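Local coordinates for protein multicopper oxidase (Aquifex aeolicus, PDB 6TTD) that probably couples one-electron oxidation of metal ions, and of laccase substrates in this evolved variant, to the four-electron reduction of dioxygen to water, at residues 450-455 / 507-512; 118-123 / 477-482; 46-51 / 238-243; 231-236 / 361-366. One frame throughout, in Å; residues are numbered along the deposited sequence.

Contact 1: residues 450-455 / 507-512; sequences YHPMHI and LHCHIL. With CU (copper (II) ion), chain C; CU (copper (II) ion), chain D; CU (copper (II) ion), chain E; CU (copper (II) ion), chain F.
The His-Cys-His motif of the multicopper oxidases, His508-Cys509-His510, lies antiparallel to strand 451-455 and joins the type 1 copper to the trinuclear cluster. His451 ND1 (2.0 Å) and Cys509 SG (2.2 Å), one from each segment, bind the type 1 copper; His514 is the third ligand. SG lies anti to the Cys509 backbone N (chi1 -179°), which brings it to the edge of the His451 ring, in its plane. SG also accepts a bond from Ile511 N at 3.3 Å. The flanking His508 and His510 bind the two type 3 coppers, and His454 binds the type 2 copper. His454 and His508 form an offset edge-to-face pair, planes at 85°, with His454 CD2 3.7 Å from His508 NE2. His454 and His510 form a second offset pair. His508 ND1 donates to Cys509 O at 2.6 Å; the oxygen lies in the ring plane, but ND1 meets it from above the carbonyl plane. This bond probably helps link the copper sites, as in relatives. His454 and His508 bond to each other through both backbone N and O, and His510 N to Pro452 O (2.7 Å) carries the pairing past the strand end. Ile511 CG1 packs tightly on Pro452 CD (3.4 Å), and its CD1 sits over a face of Tyr450. Strand 451-455 lies between strands 503-509 and 480-483, while strand 437-445 packs on Met453, Ile455 and Leu507.

Contact 2: residues 118-123 / 477-482; sequences HWHGFR and WKDTVI. With CU (copper (II) ion), chain E; CU (copper (II) ion), chain F.
His120 uses its two ring nitrogens in two directions, one for copper and one for Asp479. ND1 of His120 binds a type 3 copper at 2.0 Å, and His159 and His510 complete that site. On the other side of the ring, His120 NE2 donates to Asp479 OD1 at 2.8 Å, with an N-H...O angle of 159°. The oxygen lies in the imidazole plane, but the donor comes from above the carboxylate plane, 42° out of it. Ring and carboxylate planes are 49° apart. The type 2 copper sits over one face of the His120 ring, offset toward its rim, and is bound by His118 NE2 at 2.0 Å. His454 is its other protein ligand.

A second shell positions the carboxylate. Thr480 OG1 also donates to Asp479 OD1 (2.8 Å), nearly along the C-O axis, so two bonds grip this oxygen. Asp479 OD2 forms a salt bridge with Arg300 and rests 3.4 Å from Gly121 CA. Together these partners should fix the rotation of the carboxylate. With copper on ND1 and Asp479 on NE2, the His120 ring is held at both nitrogens. Gly121 has a positive phi in a type II turn from Trp119 to Phe122. Farther out, Arg123 NH2 only approaches Trp477 CZ3, at 4.3 Å.

The contact joins the N-terminal and C-terminal cupredoxin domains at the trinuclear cluster. Strand 117-120 is the outermost strand of its sheet, next to 154-160. Strand 480-483 is outermost in another, next to 451-455.

Contact 3: residues 46-51 / 238-243; sequences KQSLNI and NPYMDV
The Tyr240 ring lies with one face against the backbone of Ser48. Ser48 CA sits over that face, 3.9 Å from the ring centroid and 19° off the normal, in a CH-pi contact. At the ring edge, near its plane, is the carbonyl of Lys46, with Lys46 O 3.5 Å from Tyr240 CE2. Arg367 makes a cation-pi contact with the same ring. The Tyr240 CG stands between its backbone N and carbonyl carbon (chi1 74°), which folds the ring back along the neighbouring segment. Lys46 CG lies over a face of the Asn238 amide, 3.3 Å from Asn238 OD1. The lysine then runs on, and its NZ forms a salt bridge with Glu365.

The backbones pair in parallel. Tyr240 N donates to Gln47 O at 2.8 Å, and Leu49 N to Tyr240 O at 2.8 Å. Gln47 N to Asn238 O, at 3.4 Å, is weak. Leu49 CD1 lies 4.2 Å from Pro239 CB, and Leu49 CB approaches Met241 CB (4.3 Å). Ile201 and Leu203 of strand 200-208 touch the same leucine.

Here a short, weakly bonded strand near the start of the modelled chain adds in parallel to strand 239-244. It straps the N-terminal arm onto the middle cupredoxin domain, far from the copper sites.

Contact 4: residues 231-236 / 361-366; sequences ILVNLT and FEVMEF
Val233, which packs on Val363, has its carbonyl O held by Thr236 N at 2.8 Å. Val233 N returns the bond to Thr236 O (2.9 Å), and the two close a type I' turn. Asn234 within it is tied by its amide to Asn50, Pro202 and Ile204.

Across the contact only apolar groups meet. Ile231 sets CG1 and CD1 against one corner of the Phe361 ring, and Ile231 CG1 is 3.4 Å from Phe361 CE2. The two side chains run at about a right angle. CG of Phe361 stands between its backbone N and carbonyl carbon (chi1 50°), which brings the ring toward Ile231. The other branch, Ile231 CG2, approaches Val363 CG1 at 4.1 Å. That methyl is shared, because Val233 CG2 also touches Val363 CG1, at 3.7 Å. Val233 CG1 reaches Met364 SD more loosely, at 4.3 Å.

Val363 and Met364 both pair with Leu318 in a classic beta bulge, and both side chains come near Val233, Met364 only loosely. Strand 361-370 runs between strands 315-321 and 239-244. Strand 230-233 pairs with 200-208 and, through the turn, with 236-237, and packs its side chains on 361-370.

How the contacts relate
From the N terminus, residues 46-51 open contact 3, which closes at 238-243. Residues 118-123 and 231-236 both open within that span. The latter close contact 4 at 361-366, so contacts 3 and 4 cross. Contact 2 spans far more chain, from 118-123 to 477-482. It crosses contact 3 and encloses contact 4. Contact 1 opens at 450-455 and closes at 507-512, crossing contact 2. Contacts 3 and 4 touch, with centres about 8 Å apart. Contact 3 ties the N-terminal arm to the middle domain, and contact 4 packs two strands within that domain. Contacts 1 and 2, about 10 Å apart between centres, share two coppers where the first and last domains meet.

Contact 1: residues 450-455 / 507-512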
# COMPACT_ATOMS: atom_id res chain seq x y z
N TYR A 450 -7.89 -12.96 8.59
CA TYR A 450 -6.52 -12.54 8.33
C TYR A 450 -6.30 -11.09 8.78
O TYR A 450 -7.26 -10.30 8.94
CB TYR A 450 -6.23 -12.66 6.85
CG TYR A 450 -6.55 -11.40 6.01
CD1 TYR A 450 -5.54 -10.60 5.52
CD2 TYR A 450 -7.87 -11.06 5.68
CE1 TYR A 450 -5.79 -9.49 4.73
CE2 TYR A 450 -8.15 -9.97 4.87
CZ TYR A 450 -7.09 -9.18 4.40
OH TYR A 450 -7.26 -8.07 3.60
N HIS A 451 -5.00 -10.75 9.04
CA HIS A 451 -4.64 -9.37 9.35
C HIS A 451 -3.38 -9.02 8.56
O HIS A 451 -2.36 -9.71 8.72
CB HIS A 451 -4.38 -9.16 10.86
CG HIS A 451 -5.55 -9.55 11.73
ND1 HIS A 451 -6.61 -8.70 11.95
CD2 HIS A 451 -5.84 -10.70 12.37
CE1 HIS A 451 -7.51 -9.32 12.70
NE2 HIS A 451 -7.09 -10.54 12.95
N PRO A 452 -3.42 -8.00 7.70
CA PRO A 452 -2.19 -7.58 7.02
C PRO A 452 -1.42 -6.63 7.92
O PRO A 452 -1.85 -5.48 8.09
CB PRO A 452 -2.70 -6.92 5.74
CG PRO A 452 -4.11 -6.36 6.09
CD PRO A 452 -4.63 -7.23 7.27
N MET A 453 -0.38 -7.16 8.61
CA MET A 453 0.32 -6.42 9.68
C MET A 453 1.45 -5.58 9.09
O MET A 453 2.33 -6.10 8.39
CB MET A 453 0.88 -7.34 10.77
CG MET A 453 -0.22 -8.10 11.48
SD MET A 453 -1.50 -7.05 12.24
CE MET A 453 -0.56 -6.25 13.55
N HIS A 454 1.43 -4.28 9.42
CA HIS A 454 2.30 -3.26 8.86
C HIS A 454 3.07 -2.61 10.00
O HIS A 454 2.50 -2.41 11.09
CB HIS A 454 1.41 -2.27 8.10
CG HIS A 454 2.11 -1.02 7.69
ND1 HIS A 454 3.26 -1.04 6.92
CD2 HIS A 454 1.82 0.30 7.93
CE1 HIS A 454 3.64 0.22 6.70
NE2 HIS A 454 2.79 1.04 7.32
N ILE A 455 4.35 -2.29 9.79
CA ILE A 455 5.09 -1.43 10.72
C ILE A 455 5.52 -0.18 9.97
O ILE A 455 5.87 -0.24 8.79
CB ILE A 455 6.32 -2.11 11.37
CG1 ILE A 455 7.36 -2.53 10.29
CG2 ILE A 455 5.89 -3.31 12.23
CD1 ILE A 455 8.70 -3.15 10.89
N LEU A 507 2.88 0.06 14.90
CA LEU A 507 2.74 -1.29 14.40
C LEU A 507 1.25 -1.56 14.41
O LEU A 507 0.61 -1.37 15.45
CB LEU A 507 3.50 -2.27 15.29
CG LEU A 507 3.35 -3.75 14.94
CD1 LEU A 507 4.50 -4.57 15.47
CD2 LEU A 507 2.04 -4.31 15.49
N HIS A 508 0.66 -1.94 13.26
CA HIS A 508 -0.79 -2.07 13.28
C HIS A 508 -1.29 -2.90 12.10
O HIS A 508 -0.56 -3.20 11.15
CB HIS A 508 -1.49 -0.70 13.25
CG HIS A 508 -1.28 0.07 11.96
ND1 HIS A 508 -2.09 -0.09 10.84
CD2 HIS A 508 -0.41 1.07 11.65
CE1 HIS A 508 -1.69 0.75 9.89
NE2 HIS A 508 -0.69 1.48 10.36
N CYS A 509 -2.55 -3.28 12.20
CA CYS A 509 -3.23 -3.97 11.11
C CYS A 509 -3.62 -2.96 10.03
O CYS A 509 -4.02 -1.82 10.32
CB CYS A 509 -4.46 -4.71 11.64
SG CYS A 509 -5.30 -5.57 10.36
N HIS A 510 -3.48 -3.38 8.76
CA HIS A 510 -3.85 -2.48 7.68
C HIS A 510 -5.23 -2.77 7.11
O HIS A 510 -5.59 -2.22 6.06
CB HIS A 510 -2.80 -2.51 6.58
CG HIS A 510 -2.69 -1.20 5.86
ND1 HIS A 510 -3.63 -0.77 4.96
CD2 HIS A 510 -1.74 -0.22 5.91
CE1 HIS A 510 -3.26 0.40 4.46
NE2 HIS A 510 -2.11 0.75 5.01
N ILE A 511 -6.04 -3.59 7.77
CA ILE A 511 -7.47 -3.49 7.54
C ILE A 511 -7.91 -2.21 8.26
O ILE A 511 -7.79 -2.08 9.49
CB ILE A 511 -8.21 -4.75 8.04
CG1 ILE A 511 -7.77 -5.95 7.13
CG2 ILE A 511 -9.76 -4.54 7.98
CD1 ILE A 511 -8.16 -7.30 7.68
N LEU A 512 -8.34 -1.21 7.47
CA LEU A 512 -8.49 0.14 8.04
C LEU A 512 -9.57 0.22 9.15
O LEU A 512 -9.41 0.99 10.11
CB LEU A 512 -8.78 1.14 6.92
CG LEU A 512 -7.69 1.26 5.85
CD1 LEU A 512 -8.03 2.43 4.87
CD2 LEU A 512 -6.29 1.40 6.42
CU CU C . -6.83 -6.80 11.30
CU CU D . 0.04 3.24 9.54
CU CU E . 2.55 2.93 7.11
CU CU F . -0.89 2.55 4.73

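Contact 2: residues 118-123 / 477-482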
# COMPACT_ATOMS: atom_id res chain seq x y z
N HIS A 118 0.21 10.24 5.96
CA HIS A 118 1.30 9.31 6.21
C HIS A 118 1.90 8.84 4.88
O HIS A 118 1.17 8.58 3.91
CB HIS A 118 0.76 8.11 7.03
CG HIS A 118 1.65 6.90 7.05
ND1 HIS A 118 2.91 6.90 7.60
CD2 HIS A 118 1.42 5.63 6.62
CE1 HIS A 118 3.43 5.69 7.49
NE2 HIS A 118 2.55 4.91 6.89
N TRP A 119 3.24 8.76 4.81
CA TRP A 119 3.94 8.32 3.61
C TRP A 119 4.21 6.84 3.85
O TRP A 119 5.21 6.45 4.46
CB TRP A 119 5.22 9.11 3.37
CG TRP A 119 5.06 10.53 3.83
CD1 TRP A 119 5.56 11.09 4.99
CD2 TRP A 119 4.29 11.59 3.19
NE1 TRP A 119 5.15 12.44 5.09
CE2 TRP A 119 4.38 12.75 4.00
CE3 TRP A 119 3.55 11.67 2.00
CZ2 TRP A 119 3.77 13.94 3.66
CZ3 TRP A 119 2.94 12.90 1.66
CH2 TRP A 119 3.06 14.00 2.48
N HIS A 120 3.29 6.00 3.42
CA HIS A 120 3.37 4.59 3.78
C HIS A 120 4.56 3.93 3.05
O HIS A 120 4.62 3.93 1.82
CB HIS A 120 2.02 3.91 3.50
CG HIS A 120 2.02 2.42 3.70
ND1 HIS A 120 0.89 1.74 4.11
CD2 HIS A 120 2.97 1.47 3.49
CE1 HIS A 120 1.14 0.43 4.16
NE2 HIS A 120 2.39 0.24 3.80
N GLY A 121 5.52 3.39 3.82
CA GLY A 121 6.74 2.78 3.29
C GLY A 121 7.99 3.62 3.52
O GLY A 121 9.08 3.07 3.44
N PHE A 122 7.87 4.90 3.85
CA PHE A 122 9.07 5.71 4.02
C PHE A 122 9.80 5.34 5.31
O PHE A 122 9.19 5.15 6.36
CB PHE A 122 8.73 7.21 4.08
CG PHE A 122 8.42 7.81 2.76
CD1 PHE A 122 8.06 7.00 1.67
CD2 PHE A 122 8.47 9.21 2.60
CE1 PHE A 122 7.74 7.57 0.42
CE2 PHE A 122 8.18 9.80 1.36
CZ PHE A 122 7.82 8.98 0.26
N ARG A 123 11.12 5.33 5.23
CA ARG A 123 11.92 5.42 6.44
C ARG A 123 12.00 6.90 6.82
O ARG A 123 12.90 7.62 6.40
CB ARG A 123 13.30 4.83 6.18
CG ARG A 123 13.26 3.32 6.00
CD ARG A 123 14.62 2.88 5.52
NE ARG A 123 14.56 1.46 5.21
CZ ARG A 123 14.99 0.54 6.06
NH1 ARG A 123 15.51 0.98 7.21
NH2 ARG A 123 14.93 -0.79 5.77
N TRP A 477 12.11 -6.92 0.19
CA TRP A 477 11.89 -6.03 1.31
C TRP A 477 10.41 -5.69 1.39
O TRP A 477 9.85 -5.11 0.44
CB TRP A 477 12.70 -4.75 1.11
CG TRP A 477 14.16 -4.85 1.33
CD1 TRP A 477 15.17 -4.75 0.38
CD2 TRP A 477 14.80 -4.93 2.60
NE1 TRP A 477 16.42 -4.82 1.01
CE2 TRP A 477 16.21 -4.93 2.37
CE3 TRP A 477 14.32 -4.99 3.93
CZ2 TRP A 477 17.16 -4.99 3.44
CZ3 TRP A 477 15.26 -5.05 5.00
CH2 TRP A 477 16.67 -5.06 4.73
N LYS A 478 9.76 -6.06 2.49
CA LYS A 478 8.33 -5.86 2.67
C LYS A 478 8.04 -4.82 3.75
O LYS A 478 8.87 -4.57 4.63
CB LYS A 478 7.67 -7.18 3.09
CG LYS A 478 7.75 -8.28 2.05
CD LYS A 478 6.71 -8.09 0.96
CE LYS A 478 5.22 -8.34 1.45
NZ LYS A 478 4.22 -8.09 0.30
N ASP A 479 6.81 -4.26 3.73
CA ASP A 479 6.37 -3.44 4.86
C ASP A 479 4.99 -3.81 5.38
O ASP A 479 4.60 -3.32 6.45
CB ASP A 479 6.48 -1.93 4.56
CG ASP A 479 5.37 -1.39 3.66
OD1 ASP A 479 4.20 -1.85 3.74
OD2 ASP A 479 5.67 -0.47 2.86
N THR A 480 4.27 -4.72 4.69
CA THR A 480 2.98 -5.27 5.13
C THR A 480 2.95 -6.78 4.84
O THR A 480 3.22 -7.19 3.71
CB THR A 480 1.84 -4.59 4.39
OG1 THR A 480 1.89 -3.19 4.67
CG2 THR A 480 0.51 -5.15 4.83
N VAL A 481 2.61 -7.61 5.85
CA VAL A 481 2.64 -9.07 5.66
C VAL A 481 1.27 -9.65 6.05
O VAL A 481 0.72 -9.37 7.12
CB VAL A 481 3.82 -9.73 6.41
CG1 VAL A 481 3.73 -9.57 8.00
CG2 VAL A 481 4.07 -11.22 5.95
N ILE A 482 0.71 -10.43 5.14
CA ILE A 482 -0.53 -11.14 5.42
C ILE A 482 -0.29 -12.20 6.49
O ILE A 482 0.61 -13.04 6.36
CB ILE A 482 -1.08 -11.77 4.13
CG1 ILE A 482 -1.52 -10.70 3.11
CG2 ILE A 482 -2.19 -12.82 4.45
CD1 ILE A 482 -1.71 -11.28 1.72
CU CU E . 2.55 2.93 7.11
CU CU F . -0.89 2.55 4.73

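Contact 3: residues 46-51 / 238-243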
# COMPACT_ATOMS: atom_id res chain seq x y z
N LYS A 46 -17.75 -0.67 -20.91
CA LYS A 46 -16.47 -0.52 -20.25
C LYS A 46 -15.87 0.84 -20.59
O LYS A 46 -15.94 1.29 -21.74
CB LYS A 46 -15.56 -1.63 -20.70
CG LYS A 46 -15.90 -2.92 -20.05
CD LYS A 46 -15.29 -4.10 -20.73
CE LYS A 46 -15.73 -5.37 -19.98
NZ LYS A 46 -15.80 -6.45 -20.98
N GLN A 47 -15.25 1.47 -19.59
CA GLN A 47 -14.56 2.75 -19.70
C GLN A 47 -13.06 2.50 -19.86
O GLN A 47 -12.53 1.50 -19.34
CB GLN A 47 -14.77 3.62 -18.44
CG GLN A 47 -16.19 3.65 -17.91
CD GLN A 47 -17.23 4.20 -18.93
OE1 GLN A 47 -16.98 5.24 -19.57
NE2 GLN A 47 -18.37 3.49 -19.11
N SER A 48 -12.39 3.37 -20.61
CA SER A 48 -10.95 3.31 -20.64
C SER A 48 -10.37 3.68 -19.27
O SER A 48 -10.83 4.63 -18.62
CB SER A 48 -10.39 4.23 -21.72
OG SER A 48 -10.95 5.49 -21.52
N LEU A 49 -9.36 2.93 -18.86
CA LEU A 49 -8.69 3.16 -17.59
C LEU A 49 -8.19 4.60 -17.47
O LEU A 49 -7.52 5.11 -18.38
CB LEU A 49 -7.52 2.18 -17.47
CG LEU A 49 -6.69 2.38 -16.20
CD1 LEU A 49 -7.56 2.01 -15.02
CD2 LEU A 49 -5.45 1.51 -16.28
N ASN A 50 -8.51 5.25 -16.35
CA ASN A 50 -7.88 6.53 -16.05
C ASN A 50 -6.47 6.35 -15.54
O ASN A 50 -6.18 5.44 -14.75
CB ASN A 50 -8.69 7.33 -15.02
CG ASN A 50 -10.04 7.70 -15.54
OD1 ASN A 50 -10.20 7.96 -16.74
ND2 ASN A 50 -11.04 7.72 -14.65
N ILE A 51 -5.59 7.25 -15.98
CA ILE A 51 -4.22 7.31 -15.49
C ILE A 51 -4.10 8.57 -14.63
O ILE A 51 -4.37 9.67 -15.13
CB ILE A 51 -3.22 7.37 -16.64
CG1 ILE A 51 -3.48 6.23 -17.63
CG2 ILE A 51 -1.82 7.30 -16.07
CD1 ILE A 51 -3.41 4.86 -16.97
N ASN A 238 -15.31 -0.83 -14.08
CA ASN A 238 -15.38 -1.72 -15.24
C ASN A 238 -14.38 -1.34 -16.36
O ASN A 238 -14.78 -1.11 -17.50
CB ASN A 238 -16.81 -1.77 -15.78
CG ASN A 238 -17.03 -2.90 -16.82
OD1 ASN A 238 -16.21 -3.84 -16.94
ND2 ASN A 238 -18.18 -2.83 -17.56
N PRO A 239 -13.10 -1.22 -16.05
CA PRO A 239 -12.19 -0.55 -16.98
C PRO A 239 -11.58 -1.51 -18.00
O PRO A 239 -11.50 -2.72 -17.81
CB PRO A 239 -11.12 0.03 -16.05
CG PRO A 239 -11.26 -0.79 -14.79
CD PRO A 239 -12.48 -1.55 -14.75
N TYR A 240 -11.16 -0.93 -19.14
CA TYR A 240 -10.32 -1.65 -20.07
C TYR A 240 -9.13 -0.76 -20.37
O TYR A 240 -9.20 0.47 -20.27
CB TYR A 240 -11.08 -2.00 -21.39
CG TYR A 240 -11.28 -0.80 -22.28
CD1 TYR A 240 -10.29 -0.38 -23.17
CD2 TYR A 240 -12.47 -0.06 -22.22
CE1 TYR A 240 -10.49 0.73 -23.97
CE2 TYR A 240 -12.69 1.06 -23.02
CZ TYR A 240 -11.69 1.43 -23.89
OH TYR A 240 -11.92 2.54 -24.64
N MET A 241 -8.03 -1.40 -20.79
CA MET A 241 -6.90 -0.64 -21.30
C MET A 241 -6.39 -1.29 -22.57
O MET A 241 -6.20 -2.51 -22.61
CB MET A 241 -5.77 -0.55 -20.28
CG MET A 241 -4.66 0.33 -20.76
SD MET A 241 -3.20 0.02 -19.72
CE MET A 241 -1.90 0.73 -20.74
N ASP A 242 -6.21 -0.48 -23.62
CA ASP A 242 -5.61 -0.92 -24.86
C ASP A 242 -4.11 -1.12 -24.67
O ASP A 242 -3.44 -0.24 -24.12
CB ASP A 242 -5.83 0.11 -25.97
CG ASP A 242 -7.23 0.11 -26.50
OD1 ASP A 242 -8.04 -0.74 -26.11
OD2 ASP A 242 -7.51 0.93 -27.40
N VAL A 243 -3.57 -2.23 -25.15
CA VAL A 243 -2.14 -2.47 -25.05
C VAL A 243 -1.63 -2.99 -26.38
O VAL A 243 -2.37 -3.57 -27.18
CB VAL A 243 -1.76 -3.48 -23.93
CG1 VAL A 243 -2.21 -3.01 -22.60
CG2 VAL A 243 -2.39 -4.89 -24.24

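Contact 4: residues 231-236 / 361-366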
# COMPACT_ATOMS: atom_id res chain seq x y z
N ILE A 231 -15.83 -2.72 -8.10
CA ILE A 231 -14.37 -2.71 -8.22
C ILE A 231 -13.97 -1.56 -9.13
O ILE A 231 -14.51 -1.41 -10.24
CB ILE A 231 -13.82 -4.03 -8.77
CG1 ILE A 231 -14.44 -5.23 -8.04
CG2 ILE A 231 -12.31 -4.07 -8.53
CD1 ILE A 231 -14.14 -5.24 -6.51
N LEU A 232 -13.04 -0.73 -8.66
CA LEU A 232 -12.49 0.39 -9.40
C LEU A 232 -10.98 0.19 -9.56
O LEU A 232 -10.30 -0.32 -8.67
CB LEU A 232 -12.73 1.74 -8.63
CG LEU A 232 -14.19 1.87 -8.13
CD1 LEU A 232 -14.39 3.04 -7.29
CD2 LEU A 232 -15.03 2.00 -9.35
N VAL A 233 -10.44 0.64 -10.68
CA VAL A 233 -9.00 0.75 -10.84
C VAL A 233 -8.77 2.22 -11.20
O VAL A 233 -9.41 2.74 -12.13
CB VAL A 233 -8.41 -0.19 -11.90
CG1 VAL A 233 -6.85 -0.06 -11.98
CG2 VAL A 233 -8.85 -1.61 -11.65
N ASN A 234 -7.96 2.89 -10.40
CA ASN A 234 -7.75 4.32 -10.58
C ASN A 234 -9.07 5.07 -10.67
O ASN A 234 -9.24 5.95 -11.52
CB ASN A 234 -6.88 4.59 -11.84
CG ASN A 234 -5.52 3.84 -11.79
OD1 ASN A 234 -5.04 3.47 -10.69
ND2 ASN A 234 -4.88 3.70 -12.94
N LEU A 235 -10.01 4.72 -9.78
CA LEU A 235 -11.32 5.34 -9.69
C LEU A 235 -12.12 5.16 -10.99
O LEU A 235 -13.01 5.98 -11.30
CB LEU A 235 -11.22 6.82 -9.32
CG LEU A 235 -11.30 7.23 -7.87
CD1 LEU A 235 -11.69 8.68 -7.81
CD2 LEU A 235 -12.32 6.44 -7.09
N THR A 236 -11.79 4.13 -11.76
CA THR A 236 -12.46 3.81 -13.02
C THR A 236 -13.22 2.52 -12.82
O THR A 236 -12.60 1.50 -12.49
CB THR A 236 -11.48 3.62 -14.18
OG1 THR A 236 -10.46 4.62 -14.17
CG2 THR A 236 -12.24 3.73 -15.48
N PHE A 361 -14.28 -12.53 -9.53
CA PHE A 361 -14.89 -11.52 -10.37
C PHE A 361 -13.80 -10.89 -11.21
O PHE A 361 -12.61 -10.97 -10.87
CB PHE A 361 -15.62 -10.47 -9.54
CG PHE A 361 -14.80 -9.88 -8.39
CD1 PHE A 361 -14.98 -10.36 -7.10
CD2 PHE A 361 -13.86 -8.85 -8.62
CE1 PHE A 361 -14.24 -9.86 -6.03
CE2 PHE A 361 -13.11 -8.32 -7.55
CZ PHE A 361 -13.31 -8.83 -6.26
N GLU A 362 -14.20 -10.31 -12.35
CA GLU A 362 -13.25 -9.56 -13.15
C GLU A 362 -12.95 -8.21 -12.51
O GLU A 362 -13.84 -7.56 -11.96
CB GLU A 362 -13.77 -9.36 -14.57
CG GLU A 362 -12.73 -8.58 -15.38
CD GLU A 362 -13.21 -8.12 -16.75
OE1 GLU A 362 -13.68 -8.98 -17.54
OE2 GLU A 362 -13.15 -6.90 -17.03
N VAL A 363 -11.70 -7.78 -12.59
CA VAL A 363 -11.25 -6.48 -12.13
C VAL A 363 -11.14 -5.51 -13.29
O VAL A 363 -11.68 -4.41 -13.24
CB VAL A 363 -9.89 -6.63 -11.40
CG1 VAL A 363 -9.28 -5.26 -11.02
CG2 VAL A 363 -10.07 -7.43 -10.18
N MET A 364 -10.43 -5.88 -14.35
CA MET A 364 -10.39 -5.03 -15.54
C MET A 364 -9.93 -5.91 -16.70
O MET A 364 -9.70 -7.10 -16.51
CB MET A 364 -9.46 -3.84 -15.34
CG MET A 364 -7.96 -4.25 -15.32
SD MET A 364 -6.90 -2.80 -15.35
CE MET A 364 -7.16 -2.23 -17.03
N GLU A 365 -9.80 -5.33 -17.90
CA GLU A 365 -9.37 -6.14 -19.04
C GLU A 365 -8.40 -5.34 -19.89
O GLU A 365 -8.43 -4.10 -19.93
CB GLU A 365 -10.53 -6.64 -19.92
CG GLU A 365 -11.19 -5.52 -20.80
CD GLU A 365 -12.40 -6.00 -21.62
OE1 GLU A 365 -13.13 -6.87 -21.08
OE2 GLU A 365 -12.62 -5.53 -22.77
N PHE A 366 -7.47 -6.08 -20.51
CA PHE A 366 -6.49 -5.52 -21.43
C PHE A 366 -6.89 -5.99 -22.82
O PHE A 366 -7.22 -7.16 -23.03
CB PHE A 366 -5.08 -5.97 -21.08
CG PHE A 366 -4.65 -5.53 -19.71
CD1 PHE A 366 -4.20 -4.22 -19.49
CD2 PHE A 366 -4.76 -6.40 -18.63
CE1 PHE A 366 -3.82 -3.81 -18.19
CE2 PHE A 366 -4.40 -6.00 -17.31
CZ PHE A 366 -3.92 -4.71 -17.10